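Local structure of succinyl-CoA:3-ketoacid coenzyme A transferase subunit B (Helicobacter pylori, 3RRL) at residues Q41-P53 with A65-F79. The protein catalyses, as the B subunit of a CoA-transferase, the transfer of coenzyme A from succinyl-CoA to a 3-oxo acid, releasing succinate. Residues are numbered along the deposited sequence; the frame is centred on the assembly and turned at random.
Sequences QSENGLLGIGAYP and AGKETITVVPGASFF
Leu46 and Leu47 pair antiparallel with Phe78 and Ser77, placing strand 76-78 at the margin of the chain's mixed CoA-transferase sheet. Two backbone bonds define the register: Leu47 N to Ser77 O, nearly straight at 172°, and Ser77 N to Leu47 O, both 2.9 Å. Beyond them, Phe79 N donates to Gly45 O (2.8 Å), and at the corner made by Leu47 and Gly48, Val73 N donates to Gly48 O. A water donates to both Asn44 O and Phe79 O. Gly45 and Leu46 together oppose Ser42 in a G1 beta bulge, which closes the turn carrying Glu43, the predicted active-site residue.

Apolar contacts use both faces of the pairing. Leu46 CD1 lies 3.7 Å from Val72 CG1 and also meets the Phe78 ring, while CD2 meets Ile70 CD1 tip to tip. On the face of Leu47 and Ser77, the Phe79 ring covers the bulge, Gly45 C lying 3.6 Å above its plane and offset toward the rim; Leu47 CB lies at the ring's edge.

Polar side chains tie down the outgoing loop. Thr71 OG1, set between its backbone N and carbonyl carbon (chi1 65°), donates to Ala51 O at 2.6 Å. Tyr52 OH donates to Glu68 OE1 at 2.7 Å, meeting it 38° out of the carboxylate plane.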
loop_
_atom_site.group_PDB
_atom_site.type_symbol
_atom_site.label_atom_id
_atom_site.label_comp_id
_atom_site.label_asym_id
_atom_site.label_seq_id
_atom_site.Cartn_x
_atom_site.Cartn_y
_atom_site.Cartn_z
ATOM N N GLN B 41 12.079 7.990 13.336
ATOM C CA GLN B 41 11.487 6.939 12.526
ATOM C C GLN B 41 12.517 5.850 12.271
ATOM O O GLN B 41 13.680 6.143 12.017
ATOM C CB GLN B 41 11.002 7.519 11.197
ATOM C CG GLN B 41 10.012 6.641 10.442
ATOM C CD GLN B 41 10.652 5.840 9.332
ATOM O OE1 GLN B 41 11.874 5.674 9.294
ATOM N NE2 GLN B 41 9.827 5.331 8.416
ATOM N N SER B 42 12.091 4.595 12.352
ATOM C CA SER B 42 12.968 3.475 12.037
ATOM C C SER B 42 12.406 2.831 10.785
ATOM O O SER B 42 11.207 2.544 10.715
ATOM C CB SER B 42 13.003 2.479 13.198
ATOM O OG SER B 42 14.099 1.586 13.089
ATOM N N GLU B 43 13.259 2.627 9.786
ATOM C CA GLU B 43 12.793 2.238 8.454
ATOM C C GLU B 43 12.205 0.828 8.421
ATOM O O GLU B 43 11.569 0.424 7.444
ATOM C CB GLU B 43 13.931 2.359 7.440
ATOM C CG GLU B 43 15.059 1.386 7.677
ATOM C CD GLU B 43 16.405 1.942 7.254
ATOM O OE1 GLU B 43 16.471 3.148 6.938
ATOM O OE2 GLU B 43 17.394 1.177 7.241
ATOM N N ASN B 44 12.399 0.098 9.511
ATOM C CA ASN B 44 11.939 -1.276 9.614
ATOM C C ASN B 44 10.493 -1.342 10.100
ATOM O O ASN B 44 9.978 -2.417 10.420
ATOM C CB ASN B 44 12.886 -2.158 10.432
ATOM C CG ASN B 44 13.180 -1.598 11.803
ATOM O OD1 ASN B 44 13.339 -0.394 11.981
ATOM N ND2 ASN B 44 13.271 -2.482 12.787
ATOM N N GLY B 45 9.833 -0.186 10.124
ATOM C CA GLY B 45 8.421 -0.152 10.462
ATOM C C GLY B 45 7.990 0.401 11.802
ATOM O O GLY B 45 6.975 -0.012 12.354
ATOM N N LEU B 46 8.785 1.294 12.365
ATOM C CA LEU B 46 8.362 1.978 13.571
ATOM C C LEU B 46 8.453 3.494 13.463
ATOM O O LEU B 46 9.389 4.040 12.873
ATOM C CB LEU B 46 9.181 1.495 14.759
ATOM C CG LEU B 46 9.267 2.465 15.934
ATOM C CD1 LEU B 46 7.937 2.514 16.693
ATOM C CD2 LEU B 46 10.416 2.023 16.842
ATOM N N LEU B 47 7.465 4.172 14.040
ATOM C CA LEU B 47 7.541 5.611 14.246
ATOM C C LEU B 47 7.470 5.852 15.755
ATOM O O LEU B 47 6.570 5.338 16.416
ATOM C CB LEU B 47 6.379 6.300 13.531
ATOM C CG LEU B 47 6.464 7.810 13.348
ATOM C CD1 LEU B 47 7.742 8.189 12.616
ATOM C CD2 LEU B 47 5.244 8.322 12.588
ATOM N N GLY B 48 8.347 6.695 16.295
ATOM C CA GLY B 48 8.528 6.783 17.740
ATOM C C GLY B 48 9.547 5.885 18.431
ATOM O O GLY B 48 9.241 5.215 19.415
ATOM N N ILE B 49 10.767 5.860 17.900
ATOM C CA ILE B 49 11.895 5.215 18.573
ATOM C C ILE B 49 12.152 5.801 19.971
ATOM O O ILE B 49 11.967 6.998 20.208
ATOM C CB ILE B 49 13.200 5.379 17.770
ATOM C CG1 ILE B 49 13.097 4.725 16.398
ATOM C CG2 ILE B 49 14.401 4.798 18.531
ATOM C CD1 ILE B 49 14.365 4.914 15.576
ATOM N N GLY B 50 12.680 4.971 20.864
ATOM C CA GLY B 50 12.818 5.339 22.256
ATOM C C GLY B 50 14.086 4.714 22.793
ATOM O O GLY B 50 14.864 4.130 22.036
ATOM N N ALA B 51 14.318 4.872 24.089
ATOM C CA ALA B 51 15.585 4.480 24.686
ATOM C C ALA B 51 15.801 2.979 24.590
ATOM O O ALA B 51 14.866 2.225 24.322
ATOM C CB ALA B 51 15.635 4.927 26.134
ATOM N N TYR B 52 17.050 2.554 24.751
ATOM C CA TYR B 52 17.341 1.145 24.964
ATOM C C TYR B 52 16.597 0.700 26.207
ATOM O O TYR B 52 16.443 1.475 27.154
ATOM C CB TYR B 52 18.839 0.914 25.151
ATOM C CG TYR B 52 19.666 1.265 23.937
ATOM C CD1 TYR B 52 19.262 0.891 22.669
ATOM C CD2 TYR B 52 20.850 1.980 24.064
ATOM C CE1 TYR B 52 20.012 1.213 21.556
ATOM C CE2 TYR B 52 21.611 2.306 22.959
ATOM C CZ TYR B 52 21.187 1.920 21.705
ATOM O OH TYR B 52 21.938 2.244 20.597
ATOM N N PRO B 53 16.115 -0.548 26.202
ATOM C CA PRO B 53 15.373 -1.132 27.325
ATOM C C PRO B 53 16.238 -1.392 28.556
ATOM O O PRO B 53 17.446 -1.623 28.445
ATOM C CB PRO B 53 14.893 -2.470 26.758
ATOM C CG PRO B 53 15.865 -2.792 25.683
ATOM C CD PRO B 53 16.222 -1.480 25.067
ATOM N N ALA B 65 17.022 0.035 13.042
ATOM C CA ALA B 65 17.542 -0.378 11.748
ATOM C C ALA B 65 18.863 -1.095 11.923
ATOM O O ALA B 65 19.257 -1.896 11.072
ATOM C CB ALA B 65 17.710 0.820 10.838
ATOM N N GLY B 66 19.546 -0.801 13.030
ATOM C CA GLY B 66 20.857 -1.361 13.301
ATOM C C GLY B 66 20.794 -2.699 14.016
ATOM O O GLY B 66 21.803 -3.177 14.524
ATOM N N LYS B 67 19.607 -3.300 14.053
ATOM C CA LYS B 67 19.400 -4.600 14.701
ATOM C C LYS B 67 19.670 -4.553 16.208
ATOM O O LYS B 67 20.001 -5.571 16.820
ATOM C CB LYS B 67 20.252 -5.698 14.047
ATOM C CG LYS B 67 20.345 -5.613 12.529
ATOM C CD LYS B 67 18.971 -5.623 11.873
ATOM C CE LYS B 67 19.069 -5.616 10.347
ATOM N NZ LYS B 67 19.507 -4.301 9.781
ATOM N N GLU B 68 19.518 -3.372 16.798
ATOM C CA GLU B 68 19.670 -3.206 18.241
ATOM C C GLU B 68 18.313 -3.252 18.934
ATOM O O GLU B 68 17.314 -2.767 18.394
ATOM C CB GLU B 68 20.347 -1.877 18.552
ATOM C CG GLU B 68 21.674 -1.682 17.841
ATOM C CD GLU B 68 22.330 -0.354 18.186
ATOM O OE1 GLU B 68 21.594 0.626 18.445
ATOM O OE2 GLU B 68 23.582 -0.291 18.200
ATOM N N THR B 69 18.273 -3.827 20.132
ATOM C CA THR B 69 17.030 -3.872 20.891
ATOM C C THR B 69 16.714 -2.503 21.473
ATOM O O THR B 69 17.586 -1.854 22.070
ATOM C CB THR B 69 17.095 -4.905 22.029
ATOM O OG1 THR B 69 18.209 -4.610 22.882
ATOM C CG2 THR B 69 17.241 -6.305 21.455
ATOM N N ILE B 70 15.466 -2.072 21.310
ATOM C CA ILE B 70 15.052 -0.733 21.738
ATOM C C ILE B 70 13.703 -0.752 22.438
ATOM O O ILE B 70 13.127 -1.811 22.667
ATOM C CB ILE B 70 14.939 0.231 20.541
ATOM C CG1 ILE B 70 13.970 -0.334 19.500
ATOM C CG2 ILE B 70 16.303 0.467 19.917
ATOM C CD1 ILE B 70 13.631 0.650 18.376
ATOM N N THR B 71 13.203 0.434 22.772
ATOM C CA THR B 71 11.821 0.581 23.218
ATOM C C THR B 71 11.121 1.603 22.332
ATOM O O THR B 71 11.714 2.119 21.382
ATOM C CB THR B 71 11.728 1.043 24.677
ATOM O OG1 THR B 71 12.269 2.366 24.793
ATOM C CG2 THR B 71 12.492 0.081 25.600
ATOM N N VAL B 72 9.859 1.885 22.638
ATOM C CA VAL B 72 9.100 2.882 21.902
ATOM C C VAL B 72 8.616 3.959 22.859
ATOM O O VAL B 72 8.437 3.698 24.049
ATOM C CB VAL B 72 7.878 2.254 21.186
ATOM C CG1 VAL B 72 8.328 1.216 20.184
ATOM C CG2 VAL B 72 6.931 1.626 22.190
ATOM N N VAL B 73 8.416 5.168 22.345
ATOM C CA VAL B 73 7.794 6.241 23.119
ATOM C C VAL B 73 6.268 6.127 23.085
ATOM O O VAL B 73 5.711 5.375 22.291
ATOM C CB VAL B 73 8.223 7.650 22.619
ATOM C CG1 VAL B 73 9.704 7.889 22.900
ATOM C CG2 VAL B 73 7.921 7.823 21.133
ATOM N N PRO B 74 5.585 6.857 23.976
ATOM C CA PRO B 74 4.123 6.923 23.899
ATOM C C PRO B 74 3.695 7.529 22.568
ATOM O O PRO B 74 4.291 8.516 22.127
ATOM C CB PRO B 74 3.763 7.871 25.043
ATOM C CG PRO B 74 4.898 7.744 26.005
ATOM C CD PRO B 74 6.111 7.568 25.155
ATOM N N GLY B 75 2.682 6.946 21.931
ATOM C CA GLY B 75 2.213 7.454 20.650
ATOM C C GLY B 75 3.023 6.912 19.485
ATOM O O GLY B 75 2.911 7.388 18.356
ATOM N N ALA B 76 3.850 5.907 19.762
ATOM C CA ALA B 76 4.559 5.211 18.704
ATOM C C ALA B 76 3.548 4.446 17.851
ATOM O O ALA B 76 2.423 4.203 18.283
ATOM C CB ALA B 76 5.588 4.258 19.290
ATOM N N SER B 77 3.947 4.094 16.631
ATOM C CA SER B 77 3.146 3.228 15.776
ATOM C C SER B 77 4.051 2.260 15.025
ATOM O O SER B 77 5.201 2.572 14.746
ATOM C CB SER B 77 2.307 4.050 14.792
ATOM O OG SER B 77 3.099 5.031 14.159
ATOM N N PHE B 78 3.530 1.075 14.726
ATOM C CA PHE B 78 4.254 0.103 13.924
ATOM C C PHE B 78 3.548 -0.027 12.590
ATOM O O PHE B 78 2.335 0.185 12.493
ATOM C CB PHE B 78 4.315 -1.269 14.612
ATOM C CG PHE B 78 5.108 -1.281 15.899
ATOM C CD1 PHE B 78 6.469 -1.063 15.891
ATOM C CD2 PHE B 78 4.492 -1.547 17.110
ATOM C CE1 PHE B 78 7.197 -1.078 17.073
ATOM C CE2 PHE B 78 5.218 -1.565 18.292
ATOM C CZ PHE B 78 6.568 -1.322 18.272
ATOM N N PHE B 79 4.310 -0.359 11.553
ATOM C CA PHE B 79 3.734 -0.571 10.237
ATOM C C PHE B 79 4.691 -1.407 9.411
ATOM O O PHE B 79 5.811 -1.689 9.850
ATOM C CB PHE B 79 3.477 0.777 9.560
ATOM C CG PHE B 79 4.498 1.817 9.901
ATOM C CD1 PHE B 79 5.697 1.884 9.205
ATOM C CD2 PHE B 79 4.269 2.722 10.924
ATOM C CE1 PHE B 79 6.656 2.847 9.520
ATOM C CE2 PHE B 79 5.220 3.694 11.246
ATOM C CZ PHE B 79 6.412 3.756 10.541
HETATM O O HOH W 1 7.590 -3.576 11.040
#